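Local coordinates for protein alpha-glucosidase (PDB 5XFM) that hydrolyses glycosidic bonds as a calcium-binding family 97 glycoside hydrolase acting as both a beta-L-arabinopyranosidase and an alpha-galactosidase, at residues L516-F529 with C543-D555. The protein carries 1 engineered substitution. Numbering follows the deposited sequence.
Sequences LATTVLLQNPVQNF and CMDFMKRVPTTWD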
ATOM      1  N   LEU A 516      17.294   9.463  -5.586  1.00 22.63           N
ATOM      2  CA  LEU A 516      17.112   8.878  -6.908  1.00 24.44           C
ATOM      3  C   LEU A 516      16.720   7.393  -6.781  1.00 28.45           C
ATOM      4  O   LEU A 516      15.786   6.922  -7.436  1.00 22.54           O
ATOM      5  CB  LEU A 516      18.384   9.058  -7.747  1.00 25.12           C
ATOM      6  CG  LEU A 516      18.876  10.503  -7.971  1.00 28.69           C
ATOM      7  CD1 LEU A 516      20.078  10.547  -8.904  1.00 31.40           C
ATOM      8  CD2 LEU A 516      17.782  11.438  -8.486  1.00 20.38           C
ATOM      9  N   ALA A 517      17.430   6.680  -5.910  1.00 18.50           N
ATOM     10  CA  ALA A 517      17.155   5.280  -5.610  1.00 24.04           C
ATOM     11  C   ALA A 517      15.730   5.098  -5.108  1.00 26.10           C
ATOM     12  O   ALA A 517      15.086   4.080  -5.368  1.00 23.56           O
ATOM     13  CB  ALA A 517      18.145   4.753  -4.579  1.00 23.03           C
ATOM     14  N   THR A 518      15.251   6.096  -4.375  1.00 24.00           N
ATOM     15  CA  THR A 518      13.911   6.063  -3.806  1.00 30.10           C
ATOM     16  C   THR A 518      12.806   6.099  -4.882  1.00 26.56           C
ATOM     17  O   THR A 518      11.690   5.632  -4.653  1.00 22.90           O
ATOM     18  CB  THR A 518      13.757   7.245  -2.804  1.00 29.03           C
ATOM     19  OG1 THR A 518      14.205   6.829  -1.508  1.00 32.52           O
ATOM     20  CG2 THR A 518      12.327   7.745  -2.698  1.00 37.62           C
ATOM     21  N   THR A 519      13.121   6.600  -6.073  1.00 24.09           N
ATOM     22  CA  THR A 519      12.148   6.574  -7.168  1.00 23.49           C
ATOM     23  C   THR A 519      11.933   5.152  -7.691  1.00 28.86           C
ATOM     24  O   THR A 519      10.906   4.842  -8.302  1.00 26.64           O
ATOM     25  CB  THR A 519      12.566   7.506  -8.337  1.00 29.36           C
ATOM     26  OG1 THR A 519      13.743   7.000  -8.982  1.00 26.21           O
ATOM     27  CG2 THR A 519      12.823   8.923  -7.821  1.00 29.70           C
ATOM     28  N   VAL A 520      12.905   4.286  -7.441  1.00 26.02           N
ATOM     29  CA  VAL A 520      12.794   2.896  -7.836  1.00 26.28           C
ATOM     30  C   VAL A 520      12.277   2.046  -6.674  1.00 30.25           C
ATOM     31  O   VAL A 520      11.496   1.111  -6.869  1.00 29.64           O
ATOM     32  CB  VAL A 520      14.145   2.362  -8.336  1.00 26.20           C
ATOM     33  CG1 VAL A 520      14.037   0.896  -8.694  1.00 27.42           C
ATOM     34  CG2 VAL A 520      14.601   3.165  -9.544  1.00 26.07           C
ATOM     35  N   LEU A 521      12.714   2.374  -5.464  1.00 24.18           N
ATOM     36  CA  LEU A 521      12.292   1.635  -4.281  1.00 23.92           C
ATOM     37  C   LEU A 521      10.793   1.746  -4.005  1.00 27.93           C
ATOM     38  O   LEU A 521      10.146   0.748  -3.698  1.00 25.32           O
ATOM     39  CB  LEU A 521      13.068   2.113  -3.055  1.00 21.01           C
ATOM     40  CG  LEU A 521      14.562   1.789  -3.080  1.00 24.53           C
ATOM     41  CD1 LEU A 521      15.265   2.375  -1.862  1.00 26.63           C
ATOM     42  CD2 LEU A 521      14.788   0.291  -3.175  1.00 28.84           C
ATOM     43  N   LEU A 522      10.243   2.953  -4.116  1.00 26.18           N
ATOM     44  CA  LEU A 522       8.844   3.193  -3.757  1.00 26.02           C
ATOM     45  C   LEU A 522       7.945   3.286  -4.998  1.00 26.15           C
ATOM     46  O   LEU A 522       8.080   4.212  -5.801  1.00 25.17           O
ATOM     47  CB  LEU A 522       8.731   4.478  -2.919  1.00 23.72           C
ATOM     48  CG  LEU A 522       9.720   4.629  -1.753  1.00 23.98           C
ATOM     49  CD1 LEU A 522       9.424   5.868  -0.913  1.00 25.94           C
ATOM     50  CD2 LEU A 522       9.737   3.383  -0.875  1.00 21.98           C
ATOM     51  N   GLN A 523       6.997   2.357  -5.114  1.00 20.44           N
ATOM     52  CA  GLN A 523       6.180   2.207  -6.323  1.00 15.20           C
ATOM     53  C   GLN A 523       4.797   2.872  -6.239  1.00 19.57           C
ATOM     54  O   GLN A 523       4.071   2.725  -5.248  1.00 13.70           O
ATOM     55  CB  GLN A 523       6.019   0.710  -6.645  1.00 24.29           C
ATOM     56  CG  GLN A 523       5.074   0.382  -7.793  1.00 15.79           C
ATOM     57  CD  GLN A 523       3.645   0.187  -7.308  1.00 23.32           C
ATOM     58  OE1 GLN A 523       3.413  -0.395  -6.245  1.00 22.69           O
ATOM     59  NE2 GLN A 523       2.682   0.682  -8.079  1.00 19.40           N
ATOM     60  N   ASN A 524       4.463   3.628  -7.284  1.00 18.11           N
ATOM     61  CA  ASN A 524       3.120   4.173  -7.496  1.00 18.95           C
ATOM     62  C   ASN A 524       2.985   4.593  -8.964  1.00 25.87           C
ATOM     63  O   ASN A 524       3.890   5.228  -9.509  1.00 26.15           O
ATOM     64  CB  ASN A 524       2.843   5.353  -6.558  1.00 20.86           C
ATOM     65  CG  ASN A 524       1.356   5.673  -6.435  1.00 20.99           C
ATOM     66  OD1 ASN A 524       0.808   6.457  -7.211  1.00 24.30           O
ATOM     67  ND2 ASN A 524       0.698   5.058  -5.462  1.00 16.66           N
ATOM     68  N   PRO A 525       1.852   4.257  -9.604  1.00 23.25           N
ATOM     69  CA  PRO A 525       1.661   4.434 -11.051  1.00 25.32           C
ATOM     70  C   PRO A 525       1.775   5.893 -11.516  1.00 25.56           C
ATOM     71  O   PRO A 525       2.381   6.181 -12.549  1.00 21.74           O
ATOM     72  CB  PRO A 525       0.229   3.928 -11.278  1.00 21.47           C
ATOM     73  CG  PRO A 525      -0.118   3.156 -10.065  1.00 23.13           C
ATOM     74  CD  PRO A 525       0.633   3.758  -8.949  1.00 19.50           C
ATOM     75  N   VAL A 526       1.188   6.799 -10.745  1.00 23.72           N
ATOM     76  CA  VAL A 526       1.300   8.228 -11.008  1.00 27.82           C
ATOM     77  C   VAL A 526       2.147   8.862  -9.909  1.00 25.50           C
ATOM     78  O   VAL A 526       1.684   9.027  -8.780  1.00 24.09           O
ATOM     79  CB  VAL A 526      -0.088   8.904 -11.070  1.00 23.20           C
ATOM     80  CG1 VAL A 526       0.047  10.417 -11.173  1.00 22.82           C
ATOM     81  CG2 VAL A 526      -0.898   8.352 -12.236  1.00 20.78           C
ATOM     82  N   GLN A 527       3.393   9.197 -10.230  1.00 22.28           N
ATOM     83  CA  GLN A 527       4.297   9.758  -9.231  1.00 23.71           C
ATOM     84  C   GLN A 527       4.317  11.276  -9.279  1.00 24.78           C
ATOM     85  O   GLN A 527       4.742  11.871 -10.267  1.00 26.08           O
ATOM     86  CB  GLN A 527       5.724   9.232  -9.418  1.00 21.10           C
ATOM     87  CG  GLN A 527       5.922   7.733  -9.185  1.00 24.55           C
ATOM     88  CD  GLN A 527       6.000   7.336  -7.719  1.00 19.46           C
ATOM     89  OE1 GLN A 527       5.377   7.950  -6.854  1.00 27.39           O
ATOM     90  NE2 GLN A 527       6.784   6.305  -7.435  1.00 21.35           N
ATOM     91  N   ASN A 528       3.876  11.894  -8.191  1.00 25.66           N
ATOM     92  CA  ASN A 528       4.049  13.327  -8.004  1.00 25.75           C
ATOM     93  C   ASN A 528       5.257  13.545  -7.099  1.00 22.85           C
ATOM     94  O   ASN A 528       5.130  13.578  -5.876  1.00 16.21           O
ATOM     95  CB  ASN A 528       2.789  13.966  -7.413  1.00 21.18           C
ATOM     96  CG  ASN A 528       1.550  13.704  -8.262  1.00 26.46           C
ATOM     97  OD1 ASN A 528       1.466  14.132  -9.414  1.00 28.39           O
ATOM     98  ND2 ASN A 528       0.581  12.998  -7.690  1.00 26.71           N
ATOM     99  N   PHE A 529       6.435  13.607  -7.716  1.00 21.69           N
ATOM    100  CA  PHE A 529       7.691  13.786  -6.996  1.00 23.71           C
ATOM    101  C   PHE A 529       7.809  15.176  -6.396  1.00 27.16           C
ATOM    102  O   PHE A 529       7.147  16.118  -6.843  1.00 27.95           O
ATOM    103  CB  PHE A 529       8.886  13.515  -7.914  1.00 29.07           C
ATOM    104  CG  PHE A 529       8.970  12.096  -8.394  1.00 25.78           C
ATOM    105  CD1 PHE A 529       8.881  11.799  -9.743  1.00 24.96           C
ATOM    106  CD2 PHE A 529       9.124  11.056  -7.490  1.00 23.39           C
ATOM    107  CE1 PHE A 529       8.953  10.496 -10.182  1.00 23.45           C
ATOM    108  CE2 PHE A 529       9.197   9.753  -7.921  1.00 24.26           C
ATOM    109  CZ  PHE A 529       9.116   9.471  -9.271  1.00 27.07           C
ATOM    110  N   CYS A 543      21.472  14.161 -11.756  1.00 28.53           N
ATOM    111  CA  CYS A 543      20.259  13.843 -11.009  1.00 32.54           C
ATOM    112  C   CYS A 543      19.005  14.216 -11.802  1.00 29.10           C
ATOM    113  O   CYS A 543      18.089  13.407 -11.966  1.00 29.99           O
ATOM    114  CB  CYS A 543      20.256  14.552  -9.654  1.00 25.32           C
ATOM    115  SG  CYS A 543      21.566  14.007  -8.530  1.00 28.33           S
ATOM    116  N   MET A 544      18.971  15.443 -12.304  1.00 29.43           N
ATOM    117  CA  MET A 544      17.805  15.913 -13.037  1.00 30.63           C
ATOM    118  C   MET A 544      17.646  15.162 -14.352  1.00 30.71           C
ATOM    119  O   MET A 544      16.522  14.915 -14.809  1.00 29.11           O
ATOM    120  CB  MET A 544      17.918  17.415 -13.276  1.00 27.83           C
ATOM    121  CG  MET A 544      18.030  18.195 -11.985  1.00 29.86           C
ATOM    122  SD  MET A 544      16.661  17.795 -10.885  1.00 30.46           S
ATOM    123  CE  MET A 544      15.281  18.468 -11.823  1.00 19.15           C
ATOM    124  N   ASP A 545      18.781  14.774 -14.929  1.00 31.52           N
ATOM    125  CA  ASP A 545      18.805  13.962 -16.136  1.00 31.89           C
ATOM    126  C   ASP A 545      18.183  12.608 -15.859  1.00 32.87           C
ATOM    127  O   ASP A 545      17.385  12.116 -16.656  1.00 31.24           O
ATOM    128  CB  ASP A 545      20.229  13.791 -16.675  1.00 35.33           C
ATOM    129  CG  ASP A 545      20.723  15.019 -17.421  1.00 36.22           C
ATOM    130  OD1 ASP A 545      19.887  15.734 -18.013  1.00 40.08           O
ATOM    131  OD2 ASP A 545      21.948  15.259 -17.439  1.00 36.91           O
ATOM    132  N   PHE A 546      18.557  11.997 -14.739  1.00 31.49           N
ATOM    133  CA  PHE A 546      17.929  10.740 -14.359  1.00 32.42           C
ATOM    134  C   PHE A 546      16.418  10.918 -14.203  1.00 34.07           C
ATOM    135  O   PHE A 546      15.633  10.135 -14.750  1.00 28.47           O
ATOM    136  CB  PHE A 546      18.497  10.195 -13.051  1.00 27.48           C
ATOM    137  CG  PHE A 546      17.714   9.026 -12.499  1.00 32.60           C
ATOM    138  CD1 PHE A 546      17.945   7.742 -12.965  1.00 36.41           C
ATOM    139  CD2 PHE A 546      16.724   9.216 -11.551  1.00 29.35           C
ATOM    140  CE1 PHE A 546      17.221   6.672 -12.477  1.00 35.52           C
ATOM    141  CE2 PHE A 546      15.994   8.148 -11.063  1.00 28.55           C
ATOM    142  CZ  PHE A 546      16.244   6.878 -11.523  1.00 30.60           C
ATOM    143  N   MET A 547      16.020  11.949 -13.458  1.00 28.61           N
ATOM    144  CA  MET A 547      14.604  12.169 -13.160  1.00 29.35           C
ATOM    145  C   MET A 547      13.805  12.389 -14.440  1.00 34.83           C
ATOM    146  O   MET A 547      12.601  12.137 -14.479  1.00 35.80           O
ATOM    147  CB  MET A 547      14.421  13.343 -12.202  1.00 25.91           C
ATOM    148  CG  MET A 547      14.886  13.029 -10.793  1.00 28.41           C
ATOM    149  SD  MET A 547      14.111  11.532 -10.158  1.00 34.39           S
ATOM    150  CE  MET A 547      12.395  12.029 -10.081  1.00 28.19           C
ATOM    151  N   LYS A 548      14.474  12.869 -15.482  1.00 28.65           N
ATOM    152  CA  LYS A 548      13.827  12.987 -16.782  1.00 29.15           C
ATOM    153  C   LYS A 548      13.465  11.624 -17.402  1.00 28.59           C
ATOM    154  O   LYS A 548      12.540  11.536 -18.210  1.00 28.21           O
ATOM    155  CB  LYS A 548      14.708  13.787 -17.739  1.00 28.67           C
ATOM    156  CG  LYS A 548      14.552  15.295 -17.584  1.00 27.42           C
ATOM    157  CD  LYS A 548      15.736  16.043 -18.175  1.00 30.19           C
ATOM    158  CE  LYS A 548      15.331  17.435 -18.652  1.00 27.55           C
ATOM    159  NZ  LYS A 548      16.024  18.525 -17.908  1.00 37.58           N
ATOM    160  N   ARG A 549      14.186  10.567 -17.033  1.00 32.60           N
ATOM    161  CA  ARG A 549      13.966   9.247 -17.635  1.00 28.40           C
ATOM    162  C   ARG A 549      13.307   8.241 -16.701  1.00 29.42           C
ATOM    163  O   ARG A 549      13.105   7.087 -17.082  1.00 33.90           O
ATOM    164  CB  ARG A 549      15.288   8.652 -18.128  1.00 28.93           C
ATOM    165  CG  ARG A 549      16.080   9.546 -19.065  1.00 38.94           C
ATOM    166  CD  ARG A 549      17.232   8.791 -19.715  1.00 50.55           C
ATOM    167  NE  ARG A 549      18.483   9.543 -19.641  1.00 57.19           N
ATOM    168  CZ  ARG A 549      19.606   9.086 -19.086  1.00 59.39           C
ATOM    169  NH1 ARG A 549      19.646   7.865 -18.561  1.00 69.71           N
ATOM    170  NH2 ARG A 549      20.692   9.848 -19.060  1.00 56.11           N
ATOM    171  N   VAL A 550      12.972   8.666 -15.487  1.00 35.96           N
ATOM    172  CA  VAL A 550      12.421   7.744 -14.494  1.00 34.74           C
ATOM    173  C   VAL A 550      11.085   7.105 -14.918  1.00 30.32           C
ATOM    174  O   VAL A 550      10.170   7.782 -15.394  1.00 31.04           O
ATOM    175  CB  VAL A 550      12.257   8.459 -13.112  1.00 31.60           C
ATOM    176  CG1 VAL A 550      11.163   9.516 -13.148  1.00 33.68           C
ATOM    177  CG2 VAL A 550      12.006   7.448 -12.003  1.00 32.67           C
ATOM    178  N   PRO A 551      10.986   5.776 -14.770  1.00 27.99           N
ATOM    179  CA  PRO A 551       9.718   5.077 -15.000  1.00 28.50           C
ATOM    180  C   PRO A 551       8.869   5.056 -13.734  1.00 29.12           C
ATOM    181  O   PRO A 551       9.400   5.290 -12.646  1.00 24.16           O
ATOM    182  CB  PRO A 551      10.155   3.665 -15.406  1.00 34.05           C
ATOM    183  CG  PRO A 551      11.603   3.535 -14.982  1.00 34.50           C
ATOM    184  CD  PRO A 551      12.083   4.851 -14.445  1.00 32.47           C
ATOM    185  N   THR A 552       7.568   4.821 -13.874  1.00 28.12           N
ATOM    186  CA  THR A 552       6.693   4.706 -12.709  1.00 29.85           C
ATOM    187  C   THR A 552       5.921   3.380 -12.736  1.00 24.24           C
ATOM    188  O   THR A 552       5.181   3.071 -11.810  1.00 24.28           O
ATOM    189  CB  THR A 552       5.688   5.884 -12.604  1.00 23.85           C
ATOM    190  OG1 THR A 552       4.701   5.793 -13.637  1.00 25.80           O
ATOM    191  CG2 THR A 552       6.406   7.223 -12.697  1.00 28.72           C
ATOM    192  N   THR A 553       6.086   2.612 -13.811  1.00 25.64           N
ATOM    193  CA  THR A 553       5.391   1.331 -13.969  1.00 25.56           C
ATOM    194  C   THR A 553       6.395   0.213 -14.231  1.00 23.63           C
ATOM    195  O   THR A 553       7.479   0.457 -14.762  1.00 25.09           O
ATOM    196  CB  THR A 553       4.376   1.372 -15.123  1.00 18.52           C
ATOM    197  OG1 THR A 553       5.058   1.677 -16.344  1.00 23.69           O
ATOM    198  CG2 THR A 553       3.312   2.434 -14.859  1.00 19.67           C
ATOM    199  N   TRP A 554       6.035  -1.018 -13.883  1.00 22.88           N
ATOM    200  CA  TRP A 554       7.012  -2.097 -13.924  1.00 25.66           C
ATOM    201  C   TRP A 554       6.470  -3.402 -14.488  1.00 23.91           C
ATOM    202  O   TRP A 554       5.279  -3.688 -14.396  1.00 21.44           O
ATOM    203  CB  TRP A 554       7.559  -2.338 -12.517  1.00 23.73           C
ATOM    204  CG  TRP A 554       7.974  -1.071 -11.830  1.00 26.94           C
ATOM    205  CD1 TRP A 554       7.283  -0.400 -10.864  1.00 26.42           C
ATOM    206  CD2 TRP A 554       9.169  -0.316 -12.065  1.00 28.02           C
ATOM    207  NE1 TRP A 554       7.974   0.719 -10.476  1.00 27.86           N
ATOM    208  CE2 TRP A 554       9.137   0.795 -11.196  1.00 26.22           C
ATOM    209  CE3 TRP A 554      10.264  -0.474 -12.920  1.00 27.24           C
ATOM    210  CZ2 TRP A 554      10.157   1.746 -11.161  1.00 27.94           C
ATOM    211  CZ3 TRP A 554      11.282   0.472 -12.879  1.00 33.72           C
ATOM    212  CH2 TRP A 554      11.219   1.567 -12.003  1.00 28.54           C
ATOM    213  N   ASP A 555       7.357  -4.183 -15.090  1.00 25.48           N
ATOM    214  CA  ASP A 555       6.997  -5.498 -15.591  1.00 30.50           C
ATOM    215  C   ASP A 555       7.354  -6.604 -14.602  1.00 29.08           C
ATOM    216  O   ASP A 555       6.765  -7.684 -14.635  1.00 28.96           O
ATOM    217  CB  ASP A 555       7.672  -5.760 -16.940  1.00 29.98           C
ATOM    218  CG  ASP A 555       7.023  -4.987 -18.064  1.00 32.52           C
ATOM    219  OD1 ASP A 555       5.788  -5.109 -18.219  1.00 32.12           O
ATOM    220  OD2 ASP A 555       7.738  -4.266 -18.793  1.00 36.73           O
TER
HETATM  221  O   HOH W   1       8.653   5.369  -9.802  1.00 29.93           O
HETATM  222  O   HOH W   2       3.629   1.183 -10.951  1.00 18.93           O
HETATM  223  O   HOH W   3       6.703   3.624  -9.436  1.00 22.82           O
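Thr519 sits where Phe546, Met547 and Val550 converge. Its OG1, between backbone N and carbonyl carbon (chi1 68°), lies in the plane of the Phe546 ring at its edge, 3.3 Å from CE2, yet donates to Leu516 O at 2.6 Å. Val550 CG2 approaches this OG1 at 3.5 Å, its CG1 meeting Phe529 CE1. Thr519 CG2 instead meets Met547 SD at 3.7 Å. Met547 is bent at chi2 and chi3, which carries CE over one face of the Phe529 ring, 3.8 Å from its centroid and 21° off the normal, a CH-pi contact; Gln527 CB covers the opposite face. Leu516 CD1 meets Cys543 SG at 3.8 Å, and CD2 lies against Phe546 CD2 and Met547 CG. A valine in place of Thr519 would probably cost Leu516 O its hydroxyl donor.

Past the helices, which run nearly parallel (18°), the contact is mixed. Thr552 OG1 donates to Pro525 O at 2.6 Å, while its CG2 packs on Gln527 CG at 3.6 Å. Trp554 presents its edge, in plane, to Gln523 CG. One water links Gln523 NE2 to Thr552 O; another accepts from Gln527 NE2 within hydrogen-bonding distance of Thr519 O and Pro551 O. An apolar helix seam thus yields to a hydrated junction between the short barrel strand 526-528 and the chain entering the C-terminal beta domain, with at least two buried carbonyls served.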